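Local atomic coordinates of Abbfa_003403 (Acinetobacter baumannii, PDB entry 4ZXH), a protein that probably builds a peptide product without the ribosome, as a four-domain synthetase with condensation, adenylation, phosphopantetheine-bearing carrier and thioesterase domains. Residues D562-T567 against C691-S696; P1066-H1071 against A1120-M1125; G1129-G1134 against R1148-M1153. All coordinates share one frame; numbering follows the deposited sequence.

Interaction 1. Residues D562-T567 against C691-S696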
loop_
_atom_site.group_PDB
_atom_site.type_symbol
_atom_site.label_atom_id
_atom_site.label_comp_id
_atom_site.label_asym_id
_atom_site.label_seq_id
_atom_site.Cartn_x
_atom_site.Cartn_y
_atom_site.Cartn_z
ATOM N N ASP A 562 19.885 39.132 -0.237
ATOM C CA ASP A 562 19.563 38.917 -1.639
ATOM C C ASP A 562 18.442 39.871 -2.018
ATOM O O ASP A 562 17.364 39.820 -1.422
ATOM C CB ASP A 562 19.163 37.458 -1.874
ATOM C CG ASP A 562 19.023 37.107 -3.347
ATOM O OD1 ASP A 562 18.736 37.999 -4.182
ATOM O OD2 ASP A 562 19.196 35.915 -3.670
ATOM N N PRO A 563 18.696 40.751 -3.004
ATOM C CA PRO A 563 17.763 41.833 -3.371
ATOM C C PRO A 563 16.484 41.356 -4.059
ATOM O O PRO A 563 15.563 42.163 -4.233
ATOM C CB PRO A 563 18.587 42.699 -4.327
ATOM C CG PRO A 563 19.610 41.782 -4.890
ATOM C CD PRO A 563 19.950 40.824 -3.770
ATOM N N ASN A 564 16.413 40.082 -4.440
ATOM C CA ASN A 564 15.181 39.555 -5.024
ATOM C C ASN A 564 14.214 39.051 -3.970
ATOM O O ASN A 564 13.026 38.867 -4.254
ATOM C CB ASN A 564 15.499 38.465 -6.043
ATOM C CG ASN A 564 16.459 38.945 -7.115
ATOM O OD1 ASN A 564 17.569 38.433 -7.247
ATOM N ND2 ASN A 564 16.020 39.915 -7.910
ATOM N N PHE A 565 14.716 38.872 -2.749
ATOM C CA PHE A 565 13.884 38.451 -1.622
ATOM C C PHE A 565 12.865 39.553 -1.283
ATOM O O PHE A 565 13.065 40.716 -1.638
ATOM C CB PHE A 565 14.754 38.106 -0.402
ATOM C CG PHE A 565 15.538 36.809 -0.539
ATOM C CD1 PHE A 565 15.719 36.201 -1.777
ATOM C CD2 PHE A 565 16.075 36.192 0.585
ATOM C CE1 PHE A 565 16.431 35.020 -1.895
ATOM C CE2 PHE A 565 16.792 35.012 0.484
ATOM C CZ PHE A 565 16.971 34.424 -0.759
ATOM N N PRO A 566 11.751 39.195 -0.617
ATOM C CA PRO A 566 10.761 40.232 -0.283
ATOM C C PRO A 566 11.308 41.205 0.753
ATOM O O PRO A 566 12.011 40.769 1.676
ATOM C CB PRO A 566 9.579 39.436 0.290
ATOM C CG PRO A 566 9.816 38.003 -0.141
ATOM C CD PRO A 566 11.307 37.850 -0.204
ATOM N N THR A 567 10.971 42.486 0.610
ATOM C CA THR A 567 11.512 43.556 1.446
ATOM C C THR A 567 11.322 43.344 2.953
ATOM O O THR A 567 12.235 43.613 3.743
ATOM C CB THR A 567 10.889 44.909 1.065
ATOM O OG1 THR A 567 11.037 45.116 -0.343
ATOM C CG2 THR A 567 11.586 46.048 1.804
ATOM N N CYS A 691 26.397 32.588 -12.808
ATOM C CA CYS A 691 25.211 32.476 -13.645
ATOM C C CYS A 691 24.161 33.521 -13.299
ATOM O O CYS A 691 23.682 33.569 -12.163
ATOM C CB CYS A 691 24.603 31.081 -13.512
ATOM S SG CYS A 691 23.227 30.811 -14.628
ATOM N N PRO A 692 23.785 34.352 -14.281
ATOM C CA PRO A 692 22.746 35.355 -14.030
ATOM C C PRO A 692 21.469 34.671 -13.572
ATOM O O PRO A 692 21.187 33.527 -13.928
ATOM C CB PRO A 692 22.556 36.036 -15.388
ATOM C CG PRO A 692 23.755 35.655 -16.187
ATOM C CD PRO A 692 24.191 34.318 -15.695
ATOM N N ARG A 693 20.706 35.374 -12.761
ATOM C CA ARG A 693 19.590 34.759 -12.089
ATOM C C ARG A 693 18.499 34.409 -13.080
ATOM O O ARG A 693 17.837 33.383 -12.940
ATOM C CB ARG A 693 19.075 35.690 -11.005
ATOM C CG ARG A 693 17.907 35.172 -10.265
ATOM C CD ARG A 693 17.490 36.182 -9.242
ATOM N NE ARG A 693 16.265 35.775 -8.564
ATOM C CZ ARG A 693 15.053 36.198 -8.907
ATOM N NH1 ARG A 693 14.910 37.047 -9.923
ATOM N NH2 ARG A 693 13.990 35.771 -8.232
ATOM N N GLU A 694 18.326 35.243 -14.100
ATOM C CA GLU A 694 17.279 34.984 -15.087
ATOM C C GLU A 694 17.559 33.716 -15.883
ATOM O O GLU A 694 16.639 33.072 -16.370
ATOM C CB GLU A 694 17.104 36.175 -16.036
ATOM C CG GLU A 694 16.215 37.286 -15.472
ATOM C CD GLU A 694 16.335 38.605 -16.229
ATOM O OE1 GLU A 694 17.109 38.674 -17.209
ATOM O OE2 GLU A 694 15.647 39.577 -15.840
ATOM N N VAL A 695 18.828 33.350 -16.007
ATOM C CA VAL A 695 19.200 32.173 -16.777
ATOM C C VAL A 695 18.941 30.893 -15.970
ATOM O O VAL A 695 18.501 29.882 -16.524
ATOM C CB VAL A 695 20.688 32.242 -17.218
ATOM C CG1 VAL A 695 21.102 31.000 -17.972
ATOM C CG2 VAL A 695 20.927 33.454 -18.071
ATOM N N SER A 696 19.188 30.942 -14.661
ATOM C CA SER A 696 19.073 29.748 -13.812
ATOM C C SER A 696 17.638 29.413 -13.418
ATOM O O SER A 696 17.389 28.392 -12.776
ATOM C CB SER A 696 19.919 29.907 -12.546
ATOM O OG SER A 696 19.536 31.056 -11.809
#
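Asn564 and Arg693 bring the backbones of 562-567 and 691-696 closest together, yet their CA atoms remain 9.6 Å apart, so the gap is bridged by side chains. Arg693, on a short helical turn whose backbone bonds are partly weak, has CG anti to its N (chi1 179°) and a chain extended as far as NE, a length that lets it reach the turn at 562-565. There the guanidinium and the amide of Asn564 stack nearly parallel, their planes 17° apart, with Asn564 CG 3.4 Å above the guanidinium plane and offset toward its rim. The two side chains run past each other in opposite directions, and Asn564 CB also lies 3.7 Å from Arg693 CZ. Flat polar groups suit this surface site, since an amide and a guanidinium can lie face to face there. The Asn564 backbone is set by Asp562, whose OD1 accepts from Asn564 N at 3.1 Å while its OD2 bonds Thr668 OG1. Phe565 N also bonds Asp562 O. Pro563, with its fixed phi, fits the second position of this reversal. The arrangement is a type I beta turn combined with an Asx turn, joined by an amide-guanidinium stack to the short helical turn that begins near Arg693 in the adenylation domain.

Interaction 2. Residues P1066-H1071 against A1120-M1125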
loop_
_atom_site.group_PDB
_atom_site.type_symbol
_atom_site.label_atom_id
_atom_site.label_comp_id
_atom_site.label_asym_id
_atom_site.label_seq_id
_atom_site.Cartn_x
_atom_site.Cartn_y
_atom_site.Cartn_z
ATOM N N PRO A 1066 -43.248 -17.107 -8.462
ATOM C CA PRO A 1066 -42.479 -15.895 -8.740
ATOM C C PRO A 1066 -43.339 -14.863 -9.438
ATOM O O PRO A 1066 -44.376 -15.205 -9.996
ATOM C CB PRO A 1066 -41.370 -16.368 -9.696
ATOM C CG PRO A 1066 -41.652 -17.812 -9.989
ATOM C CD PRO A 1066 -43.035 -18.135 -9.491
ATOM N N LEU A 1067 -42.892 -13.618 -9.424
ATOM C CA LEU A 1067 -43.462 -12.585 -10.269
ATOM C C LEU A 1067 -42.458 -12.306 -11.374
ATOM O O LEU A 1067 -41.296 -12.037 -11.088
ATOM C CB LEU A 1067 -43.757 -11.317 -9.462
ATOM C CG LEU A 1067 -44.060 -10.051 -10.252
ATOM C CD1 LEU A 1067 -45.226 -10.316 -11.183
ATOM C CD2 LEU A 1067 -44.364 -8.897 -9.315
ATOM N N TRP A 1068 -42.894 -12.398 -12.628
ATOM C CA TRP A 1068 -42.036 -12.103 -13.776
ATOM C C TRP A 1068 -42.266 -10.688 -14.263
ATOM O O TRP A 1068 -43.414 -10.265 -14.468
ATOM C CB TRP A 1068 -42.300 -13.066 -14.925
ATOM C CG TRP A 1068 -41.945 -14.469 -14.629
ATOM C CD1 TRP A 1068 -42.759 -15.425 -14.109
ATOM C CD2 TRP A 1068 -40.671 -15.094 -14.840
ATOM N NE1 TRP A 1068 -42.071 -16.612 -13.980
ATOM C CE2 TRP A 1068 -40.786 -16.431 -14.422
ATOM C CE3 TRP A 1068 -39.446 -14.650 -15.341
ATOM C CZ2 TRP A 1068 -39.725 -17.327 -14.490
ATOM C CZ3 TRP A 1068 -38.391 -15.542 -15.405
ATOM C CH2 TRP A 1068 -38.537 -16.864 -14.987
ATOM N N LEU A 1069 -41.169 -9.964 -14.465
ATOM C CA LEU A 1069 -41.226 -8.600 -14.964
ATOM C C LEU A 1069 -40.491 -8.466 -16.289
ATOM O O LEU A 1069 -39.430 -9.042 -16.483
ATOM C CB LEU A 1069 -40.653 -7.633 -13.931
ATOM C CG LEU A 1069 -41.406 -7.655 -12.586
ATOM C CD1 LEU A 1069 -40.643 -6.943 -11.506
ATOM C CD2 LEU A 1069 -42.819 -7.074 -12.704
ATOM N N PHE A 1070 -41.052 -7.688 -17.203
ATOM C CA PHE A 1070 -40.462 -7.574 -18.518
ATOM C C PHE A 1070 -40.032 -6.162 -18.850
ATOM O O PHE A 1070 -40.704 -5.196 -18.500
ATOM C CB PHE A 1070 -41.446 -8.086 -19.541
ATOM C CG PHE A 1070 -41.939 -9.434 -19.220
ATOM C CD1 PHE A 1070 -41.158 -10.549 -19.499
ATOM C CD2 PHE A 1070 -43.160 -9.601 -18.596
ATOM C CE1 PHE A 1070 -41.600 -11.819 -19.185
ATOM C CE2 PHE A 1070 -43.613 -10.864 -18.285
ATOM C CZ PHE A 1070 -42.827 -11.975 -18.574
ATOM N N HIS A 1071 -38.903 -6.063 -19.540
ATOM C CA HIS A 1071 -38.304 -4.783 -19.846
ATOM C C HIS A 1071 -39.267 -3.862 -20.565
ATOM O O HIS A 1071 -40.114 -4.328 -21.310
ATOM C CB HIS A 1071 -37.065 -4.983 -20.708
ATOM C CG HIS A 1071 -37.340 -5.641 -22.021
ATOM N ND1 HIS A 1071 -37.893 -4.972 -23.089
ATOM C CD2 HIS A 1071 -37.108 -6.905 -22.450
ATOM C CE1 HIS A 1071 -38.008 -5.798 -24.114
ATOM N NE2 HIS A 1071 -37.540 -6.978 -23.753
ATOM N N ALA A 1120 -40.168 -19.453 -23.322
ATOM C CA ALA A 1120 -39.230 -20.571 -23.240
ATOM C C ALA A 1120 -38.199 -20.338 -22.132
ATOM O O ALA A 1120 -37.894 -21.261 -21.380
ATOM C CB ALA A 1120 -38.540 -20.798 -24.570
ATOM N N GLU A 1121 -37.670 -19.117 -22.018
ATOM C CA GLU A 1121 -36.754 -18.808 -20.910
ATOM C C GLU A 1121 -37.426 -18.993 -19.541
ATOM O O GLU A 1121 -36.798 -19.482 -18.604
ATOM C CB GLU A 1121 -36.194 -17.382 -21.026
ATOM C CG GLU A 1121 -34.922 -17.263 -21.883
ATOM C CD GLU A 1121 -33.704 -17.969 -21.272
ATOM O OE1 GLU A 1121 -33.421 -17.752 -20.071
ATOM O OE2 GLU A 1121 -33.029 -18.744 -21.989
ATOM N N MET A 1122 -38.696 -18.606 -19.437
ATOM C CA MET A 1122 -39.448 -18.737 -18.196
ATOM C C MET A 1122 -39.658 -20.212 -17.837
ATOM O O MET A 1122 -39.502 -20.621 -16.686
ATOM C CB MET A 1122 -40.799 -18.033 -18.304
ATOM C CG MET A 1122 -40.744 -16.517 -18.483
ATOM S SD MET A 1122 -42.374 -15.889 -18.994
ATOM C CE MET A 1122 -43.400 -16.391 -17.610
ATOM N N GLN A 1123 -40.005 -21.017 -18.828
ATOM C CA GLN A 1123 -40.336 -22.409 -18.559
ATOM C C GLN A 1123 -39.120 -23.286 -18.187
ATOM O O GLN A 1123 -39.297 -24.409 -17.726
ATOM C CB GLN A 1123 -41.098 -22.988 -19.749
ATOM C CG GLN A 1123 -42.578 -22.601 -19.677
ATOM C CD GLN A 1123 -43.444 -23.188 -20.785
ATOM O OE1 GLN A 1123 -43.018 -23.325 -21.942
ATOM N NE2 GLN A 1123 -44.677 -23.540 -20.428
ATOM N N LYS A 1124 -37.905 -22.762 -18.342
ATOM C CA LYS A 1124 -36.700 -23.408 -17.807
ATOM C C LYS A 1124 -36.629 -23.327 -16.278
ATOM O O LYS A 1124 -36.101 -24.225 -15.627
ATOM C CB LYS A 1124 -35.430 -22.779 -18.392
ATOM C CG LYS A 1124 -35.166 -23.113 -19.839
ATOM C CD LYS A 1124 -33.983 -22.338 -20.386
ATOM C CE LYS A 1124 -32.673 -22.784 -19.759
ATOM N NZ LYS A 1124 -31.519 -22.143 -20.462
ATOM N N MET A 1125 -37.141 -22.238 -15.712
ATOM C CA MET A 1125 -37.128 -22.040 -14.264
ATOM C C MET A 1125 -38.487 -22.367 -13.648
ATOM O O MET A 1125 -38.551 -22.808 -12.507
ATOM C CB MET A 1125 -36.714 -20.598 -13.912
ATOM C CG MET A 1125 -35.284 -20.263 -14.291
ATOM S SD MET A 1125 -34.795 -18.551 -13.999
ATOM C CE MET A 1125 -34.116 -18.621 -12.340
#
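A Met-aromatic cluster between a helix and the central sheet of the thioesterase domain brings Met1122 against Trp1068 and Phe1070. Strand 1067-1070 and helix 1120-1125 run nearly antiparallel, at 155°, with their axes 11.5 Å apart at closest approach. Met1122 fills the space between them by lying along the indole: its CG sits 3.8 Å above the Trp1068 plane, offset toward the rim, and the chain then bends at chi3 (60°), which carries the methyl back over the five-membered ring. Met1122 CE stands 3.7 Å from the centroid of that Trp1068 ring, almost on its normal, a CH-pi contact. The sulfur is more distant over the same ring, but it has a second aromatic neighbour, for Met1122 SD comes within 4.0 Å of Phe1070 CZ at the ring edge, near its plane. One unbranched, flexible side chain thus offers a methyl to a face and a sulfur to an edge. This is the layered packing of an alpha/beta-hydrolase fold, in which helices cover a mostly parallel sheet: Trp1068 directs its side chain at helix 1111-1125, whereas Phe1070, two positions on, reaches it with the end of its ring and also packs on Ile1142, Ala1143 and Ile1146 of helix 1138-1152. Tryptophan serves its place twice, giving a broad apolar surface to the methionine while the NE1 of this buried ring is hydrogen-bonded to OE1 of Gln1126, the residue after Met1125. One turn farther along the helix from Met1122, the more exposed Met1125 adds a looser touch at the six-membered end of the indole, with its SD 4.2 Å from Trp1068 CH2.

Interaction 3. Residues G1129-G1134 against R1148-M1153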
loop_
_atom_site.group_PDB
_atom_site.type_symbol
_atom_site.label_atom_id
_atom_site.label_comp_id
_atom_site.label_asym_id
_atom_site.label_seq_id
_atom_site.Cartn_x
_atom_site.Cartn_y
_atom_site.Cartn_z
ATOM N N GLY A 1129 -47.602 -23.603 -14.647
ATOM C CA GLY A 1129 -48.249 -22.460 -14.038
ATOM C C GLY A 1129 -48.912 -22.798 -12.723
ATOM O O GLY A 1129 -48.723 -23.889 -12.193
ATOM N N PRO A 1130 -49.712 -21.871 -12.186
ATOM C CA PRO A 1130 -50.098 -20.574 -12.760
ATOM C C PRO A 1130 -48.948 -19.579 -12.819
ATOM O O PRO A 1130 -48.029 -19.667 -11.998
ATOM C CB PRO A 1130 -51.185 -20.065 -11.800
ATOM C CG PRO A 1130 -51.524 -21.220 -10.918
ATOM C CD PRO A 1130 -50.307 -22.071 -10.858
ATOM N N TYR A 1131 -49.009 -18.654 -13.776
ATOM C CA TYR A 1131 -47.976 -17.642 -13.925
ATOM C C TYR A 1131 -48.430 -16.292 -13.415
ATOM O O TYR A 1131 -49.633 -16.013 -13.370
ATOM C CB TYR A 1131 -47.542 -17.539 -15.380
ATOM C CG TYR A 1131 -46.808 -18.768 -15.803
ATOM C CD1 TYR A 1131 -45.487 -18.970 -15.424
ATOM C CD2 TYR A 1131 -47.439 -19.749 -16.541
ATOM C CE1 TYR A 1131 -44.810 -20.118 -15.787
ATOM C CE2 TYR A 1131 -46.774 -20.890 -16.911
ATOM C CZ TYR A 1131 -45.462 -21.073 -16.538
ATOM O OH TYR A 1131 -44.799 -22.221 -16.921
ATOM N N PHE A 1132 -47.456 -15.475 -13.012
ATOM C CA PHE A 1132 -47.719 -14.158 -12.453
ATOM C C PHE A 1132 -46.778 -13.181 -13.153
ATOM O O PHE A 1132 -45.563 -13.306 -13.064
ATOM C CB PHE A 1132 -47.527 -14.173 -10.929
ATOM C CG PHE A 1132 -47.939 -12.902 -10.245
ATOM C CD1 PHE A 1132 -48.956 -12.107 -10.761
ATOM C CD2 PHE A 1132 -47.288 -12.479 -9.095
ATOM C CE1 PHE A 1132 -49.327 -10.919 -10.130
ATOM C CE2 PHE A 1132 -47.654 -11.299 -8.462
ATOM C CZ PHE A 1132 -48.678 -10.515 -8.980
ATOM N N LEU A 1133 -47.350 -12.222 -13.872
ATOM C CA LEU A 1133 -46.606 -11.424 -14.837
ATOM C C LEU A 1133 -46.835 -9.951 -14.628
ATOM O O LEU A 1133 -47.856 -9.540 -14.067
ATOM C CB LEU A 1133 -47.028 -11.753 -16.274
ATOM C CG LEU A 1133 -47.289 -13.186 -16.660
ATOM C CD1 LEU A 1133 -48.112 -13.163 -17.882
ATOM C CD2 LEU A 1133 -45.970 -13.863 -16.938
ATOM N N GLY A 1134 -45.921 -9.146 -15.149
ATOM C CA GLY A 1134 -46.089 -7.725 -15.030
ATOM C C GLY A 1134 -44.984 -6.937 -15.673
ATOM O O GLY A 1134 -43.970 -7.506 -16.086
ATOM N N ARG A 1148 -51.439 -14.059 -23.418
ATOM C CA ARG A 1148 -52.250 -14.502 -24.549
ATOM C C ARG A 1148 -51.749 -15.836 -25.079
ATOM O O ARG A 1148 -52.550 -16.684 -25.491
ATOM C CB ARG A 1148 -52.253 -13.453 -25.677
ATOM C CG ARG A 1148 -53.392 -13.634 -26.695
ATOM C CD ARG A 1148 -53.253 -12.764 -27.952
ATOM N NE ARG A 1148 -52.097 -13.152 -28.760
ATOM C CZ ARG A 1148 -52.049 -14.228 -29.546
ATOM N NH1 ARG A 1148 -53.100 -15.038 -29.635
ATOM N NH2 ARG A 1148 -50.945 -14.501 -30.241
ATOM N N GLN A 1149 -50.431 -16.028 -25.055
ATOM C CA GLN A 1149 -49.833 -17.265 -25.560
ATOM C C GLN A 1149 -49.905 -18.412 -24.549
ATOM O O GLN A 1149 -50.133 -19.555 -24.938
ATOM C CB GLN A 1149 -48.380 -17.033 -25.971
ATOM C CG GLN A 1149 -48.200 -16.076 -27.137
ATOM C CD GLN A 1149 -46.815 -16.176 -27.768
ATOM O OE1 GLN A 1149 -46.081 -17.134 -27.532
ATOM N NE2 GLN A 1149 -46.456 -15.185 -28.578
ATOM N N LEU A 1150 -49.711 -18.111 -23.263
ATOM C CA LEU A 1150 -49.773 -19.130 -22.210
ATOM C C LEU A 1150 -51.157 -19.793 -22.166
ATOM O O LEU A 1150 -51.253 -21.005 -21.953
ATOM C CB LEU A 1150 -49.417 -18.534 -20.843
ATOM C CG LEU A 1150 -47.966 -18.069 -20.620
ATOM C CD1 LEU A 1150 -47.794 -17.359 -19.263
ATOM C CD2 LEU A 1150 -46.952 -19.190 -20.759
ATOM N N ARG A 1151 -52.218 -19.011 -22.375
ATOM C CA ARG A 1151 -53.557 -19.561 -22.602
ATOM C C ARG A 1151 -53.574 -20.586 -23.739
ATOM O O ARG A 1151 -54.086 -21.705 -23.589
ATOM C CB ARG A 1151 -54.548 -18.446 -22.931
ATOM C CG ARG A 1151 -55.016 -17.644 -21.742
ATOM C CD ARG A 1151 -56.166 -18.318 -21.010
ATOM N NE ARG A 1151 -56.640 -17.494 -19.897
ATOM C CZ ARG A 1151 -57.416 -16.418 -20.029
ATOM N NH1 ARG A 1151 -57.827 -16.021 -21.233
ATOM N NH2 ARG A 1151 -57.787 -15.740 -18.950
ATOM N N GLN A 1152 -53.014 -20.186 -24.877
ATOM C CA GLN A 1152 -52.976 -21.041 -26.055
ATOM C C GLN A 1152 -52.327 -22.397 -25.791
ATOM O O GLN A 1152 -52.640 -23.369 -26.465
ATOM C CB GLN A 1152 -52.250 -20.333 -27.203
ATOM C CG GLN A 1152 -53.050 -19.197 -27.807
ATOM C CD GLN A 1152 -54.465 -19.627 -28.162
ATOM O OE1 GLN A 1152 -55.418 -19.327 -27.438
ATOM N NE2 GLN A 1152 -54.605 -20.353 -29.271
ATOM N N MET A 1153 -51.426 -22.467 -24.819
ATOM C CA MET A 1153 -50.767 -23.727 -24.529
ATOM C C MET A 1153 -51.302 -24.339 -23.225
ATOM O O MET A 1153 -50.724 -25.289 -22.688
ATOM C CB MET A 1153 -49.237 -23.546 -24.492
ATOM C CG MET A 1153 -48.711 -22.319 -23.765
ATOM S SD MET A 1153 -46.897 -22.145 -23.837
ATOM C CE MET A 1153 -46.687 -20.984 -25.193
#
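Tyr1131 and Leu1150 mark the closest backbone approach of 1129-1134 and 1148-1153, with CA atoms 8.6 Å apart. The two segments belong to a beta-alpha-beta unit of the alpha/beta-hydrolase fold: strand 1131-1136 leads, through what is probably the nucleophile elbow, into helix 1138-1152, whose last turns fold back beside the start of the strand. From this end of the helix Leu1150 points at the sheet. Its CG lies anti to the carbonyl carbon (chi1 -68°), and chi2 of 174° extends CD1 away from CA toward the strand, where it meets Leu1133 CD1 at 4.4 Å and the inner part of the tyrosine more closely. A leucine suits the site because its compact apolar end reaches both Tyr1131 and Leu1133, two positions apart and so on the same side of the strand. Ile1119 and Met1122 of helix 1111-1125 extend this apolar layer, packing on Leu1150 and Leu1133 respectively. The Tyr1131 ring root is buried against the leucine, while its OH is hydrogen-bonded to Gln1126 O. Gly1129 lays its CA 3.6 Å above one face of the Tyr1131 ring. Leu1150 CD1 meets that ring obliquely, 3.6 Å from Tyr1131 CD2 and 3.9 Å from Tyr1131 CG.

Along the chain the three contacts follow in series. Interaction 1 lies in the adenylation part, a different domain from the thioesterase, on the opposite side of the chain's centre from the other two; its centre is about 78 Å from that of interaction 2 and about 87 Å from that of interaction 3. Interactions 2 and 3 share the thioesterase domain, their centres about 10 Å apart. Strands 1067-1070 and 1131-1136 are parallel neighbours in one sheet, probably joined by hydrogen bonds such as Trp1068 N to Phe1132 O (2.9 Å). Leu1133 of strand 1131-1136 touches both Met1122 of helix 1111-1125 and Leu1150 of helix 1138-1152, so the two helices share one face of the sheet.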